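PDB 4YN2: fusolin from Unidentified entomopoxvirus, which forms the crystalline spindles that enhance virulence in insects and, being related to lytic polysaccharide monooxygenases with a chitin-binding-type domain, probably attacks chitin. Local coordinates for residues Y60-L71 with P102-D110. Numbering follows the deposited sequence.
Sequences YEFQQDNEYAAL and PFGDKSGVD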
# COMPACT_ATOMS: atom_id res chain seq x y z
N TYR A 60 -19.78 1.74 -1.07
CA TYR A 60 -19.36 3.14 -1.00
C TYR A 60 -17.86 3.24 -0.74
O TYR A 60 -17.19 4.10 -1.31
CB TYR A 60 -20.16 3.85 0.11
CG TYR A 60 -19.84 5.30 0.31
CD1 TYR A 60 -18.81 5.70 1.15
CD2 TYR A 60 -20.60 6.30 -0.29
CE1 TYR A 60 -18.53 7.04 1.37
CE2 TYR A 60 -20.35 7.64 -0.06
CZ TYR A 60 -19.33 8.01 0.80
OH TYR A 60 -19.05 9.34 0.97
N GLU A 61 -17.32 2.34 0.11
CA GLU A 61 -15.91 2.30 0.44
C GLU A 61 -15.04 2.19 -0.81
O GLU A 61 -14.01 2.87 -0.91
CB GLU A 61 -15.65 1.13 1.41
CG GLU A 61 -14.21 0.80 1.68
CD GLU A 61 -14.08 -0.23 2.78
OE1 GLU A 61 -14.61 -1.35 2.63
OE2 GLU A 61 -13.47 0.10 3.82
N PHE A 62 -15.46 1.37 -1.80
CA PHE A 62 -14.69 1.24 -3.03
C PHE A 62 -15.15 2.17 -4.14
O PHE A 62 -14.32 2.55 -4.94
CB PHE A 62 -14.69 -0.20 -3.52
CG PHE A 62 -14.05 -1.21 -2.59
CD1 PHE A 62 -13.14 -0.81 -1.61
CD2 PHE A 62 -14.22 -2.57 -2.80
CE1 PHE A 62 -12.56 -1.74 -0.75
CE2 PHE A 62 -13.62 -3.50 -1.95
CZ PHE A 62 -12.82 -3.08 -0.92
N GLN A 63 -16.43 2.57 -4.17
CA GLN A 63 -16.91 3.50 -5.19
C GLN A 63 -16.24 4.86 -5.01
O GLN A 63 -15.93 5.51 -6.00
CB GLN A 63 -18.45 3.66 -5.12
CG GLN A 63 -19.01 4.68 -6.14
CD GLN A 63 -20.47 4.97 -5.99
OE1 GLN A 63 -21.18 4.33 -5.21
NE2 GLN A 63 -20.95 5.99 -6.69
N GLN A 64 -16.02 5.28 -3.77
CA GLN A 64 -15.41 6.56 -3.46
C GLN A 64 -13.88 6.47 -3.41
O GLN A 64 -13.27 7.16 -2.61
CB GLN A 64 -15.94 7.09 -2.13
CG GLN A 64 -17.44 7.28 -2.07
CD GLN A 64 -17.92 8.25 -3.10
OE1 GLN A 64 -18.48 7.86 -4.12
NE2 GLN A 64 -17.67 9.53 -2.89
N ASP A 65 -13.25 5.73 -4.34
CA ASP A 65 -11.79 5.56 -4.41
C ASP A 65 -11.05 6.88 -4.68
O ASP A 65 -9.92 7.05 -4.20
CB ASP A 65 -11.40 4.51 -5.46
CG ASP A 65 -11.93 4.71 -6.88
OD1 ASP A 65 -12.58 5.75 -7.15
OD2 ASP A 65 -11.68 3.82 -7.73
N ASN A 66 -11.71 7.84 -5.36
CA ASN A 66 -11.13 9.16 -5.62
C ASN A 66 -11.49 10.20 -4.53
O ASN A 66 -11.15 11.37 -4.68
CB ASN A 66 -11.56 9.68 -7.00
CG ASN A 66 -13.03 10.04 -7.12
OD1 ASN A 66 -13.88 9.52 -6.40
ND2 ASN A 66 -13.35 10.94 -8.03
N GLU A 67 -12.19 9.80 -3.44
CA GLU A 67 -12.57 10.71 -2.38
C GLU A 67 -12.16 10.18 -0.98
O GLU A 67 -12.93 10.26 -0.03
CB GLU A 67 -14.08 11.02 -2.44
CG GLU A 67 -14.45 12.29 -1.67
CD GLU A 67 -15.91 12.68 -1.79
OE1 GLU A 67 -16.19 13.75 -2.38
OE2 GLU A 67 -16.77 11.90 -1.33
N TYR A 68 -10.91 9.72 -0.85
CA TYR A 68 -10.35 9.33 0.44
C TYR A 68 -9.80 10.62 0.97
O TYR A 68 -8.64 10.94 0.77
CB TYR A 68 -9.30 8.22 0.32
CG TYR A 68 -9.93 6.84 0.34
CD1 TYR A 68 -11.06 6.56 -0.42
CD2 TYR A 68 -9.48 5.86 1.21
CE1 TYR A 68 -11.69 5.31 -0.36
CE2 TYR A 68 -10.08 4.60 1.27
CZ TYR A 68 -11.17 4.33 0.47
OH TYR A 68 -11.77 3.09 0.53
N ALA A 69 -10.72 11.44 1.49
CA ALA A 69 -10.46 12.82 1.83
C ALA A 69 -10.87 13.17 3.22
O ALA A 69 -11.66 12.48 3.84
CB ALA A 69 -11.20 13.71 0.86
N ALA A 70 -10.34 14.28 3.68
CA ALA A 70 -10.66 14.87 4.98
C ALA A 70 -10.55 16.39 4.88
O ALA A 70 -9.64 16.88 4.21
CB ALA A 70 -9.73 14.33 6.05
N LEU A 71 -11.48 17.12 5.51
CA LEU A 71 -11.49 18.58 5.51
C LEU A 71 -10.68 19.11 6.70
O LEU A 71 -11.03 18.80 7.84
CB LEU A 71 -12.93 19.11 5.59
CG LEU A 71 -13.88 18.66 4.50
CD1 LEU A 71 -15.26 19.28 4.70
CD2 LEU A 71 -13.35 19.02 3.13
N PRO A 102 -20.35 12.25 6.95
CA PRO A 102 -19.65 12.66 5.72
C PRO A 102 -18.36 11.86 5.52
O PRO A 102 -17.65 11.60 6.48
CB PRO A 102 -19.36 14.16 5.92
CG PRO A 102 -19.66 14.45 7.33
CD PRO A 102 -20.58 13.41 7.85
N PHE A 103 -18.16 11.37 4.28
CA PHE A 103 -17.02 10.54 3.84
C PHE A 103 -17.21 9.05 4.19
O PHE A 103 -16.38 8.23 3.78
CB PHE A 103 -15.67 11.07 4.34
CG PHE A 103 -15.38 12.47 3.85
CD1 PHE A 103 -15.10 12.71 2.51
CD2 PHE A 103 -15.37 13.54 4.73
CE1 PHE A 103 -14.85 14.01 2.06
CE2 PHE A 103 -15.09 14.83 4.29
CZ PHE A 103 -14.82 15.06 2.96
N GLY A 104 -18.31 8.71 4.86
CA GLY A 104 -18.69 7.34 5.16
C GLY A 104 -17.69 6.54 5.95
O GLY A 104 -16.97 7.08 6.81
N ASP A 105 -17.67 5.24 5.67
CA ASP A 105 -16.82 4.28 6.34
C ASP A 105 -15.91 3.59 5.33
O ASP A 105 -16.34 2.71 4.59
CB ASP A 105 -17.68 3.25 7.07
CG ASP A 105 -16.91 2.38 8.04
OD1 ASP A 105 -15.65 2.41 8.01
OD2 ASP A 105 -17.56 1.68 8.85
N LYS A 106 -14.62 3.97 5.36
CA LYS A 106 -13.60 3.36 4.53
C LYS A 106 -12.59 2.63 5.43
O LYS A 106 -11.49 2.32 4.99
CB LYS A 106 -12.92 4.42 3.68
CG LYS A 106 -13.87 5.13 2.71
CD LYS A 106 -13.42 6.52 2.43
CE LYS A 106 -14.34 7.23 1.46
NZ LYS A 106 -14.43 8.68 1.74
N SER A 107 -12.97 2.33 6.69
CA SER A 107 -12.06 1.73 7.67
C SER A 107 -11.67 0.29 7.35
O SER A 107 -10.67 -0.18 7.88
CB SER A 107 -12.65 1.80 9.08
OG SER A 107 -13.84 1.05 9.16
N GLY A 108 -12.39 -0.38 6.46
CA GLY A 108 -12.00 -1.71 6.01
C GLY A 108 -10.66 -1.70 5.30
O GLY A 108 -9.88 -2.64 5.40
N VAL A 109 -10.37 -0.60 4.61
CA VAL A 109 -9.11 -0.44 3.88
C VAL A 109 -7.94 -0.19 4.85
O VAL A 109 -6.78 -0.34 4.45
CB VAL A 109 -9.27 0.69 2.81
CG1 VAL A 109 -7.96 1.03 2.12
CG2 VAL A 109 -10.31 0.27 1.77
N ASP A 110 -8.21 0.15 6.11
CA ASP A 110 -7.17 0.40 7.09
C ASP A 110 -6.83 -0.82 7.94
O ASP A 110 -5.94 -0.71 8.77
CB ASP A 110 -7.57 1.56 8.00
CG ASP A 110 -6.38 2.22 8.68
OD1 ASP A 110 -5.46 2.68 7.96
OD2 ASP A 110 -6.33 2.21 9.92
O HOH W 1 -16.42 9.88 0.24
O HOH W 2 -12.37 9.68 3.45
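Lys106 lays its aliphatic chain across the Tyr68 ring, CD lying 3.6 Å from the ring centroid over one face in a CH-pi contact. NZ then reaches two carbonyls and two waters: it donates to Glu67 O at 2.8 Å, tilted from that carbonyl plane, and to Phe103 O on an in-plane lone pair. One water links NZ to Glu67 OE2 and the Tyr60 hydroxyl, the other to Ala69 O, so four acceptors surround the three N-H bonds of this buried ammonium group. Phe103 sets one ring face over Ala69 O, while Glu67 CG and Leu71 CG come to its edge. At the backbone end of Lys106, Glu61, with CG anti to the backbone N (chi1 170°) and the chain extended beyond it, carries OE2 to the 3-10 turn, where Gly108 N (2.9 Å) and Val109 N donate weak bonds. Val109 CG2 meets the edge of the Phe62 ring at CE1, 3.9 Å away. Glu67 OE1 accepts from His1, a zinc ligand, which places this end of the contact beside the metal site. The contact ties the end of helix 51-63 and strand 69-71, paired with strand 220-231, to the long loop before strand 118-121, with helix 31-48 packed against Glu61 and Asp105.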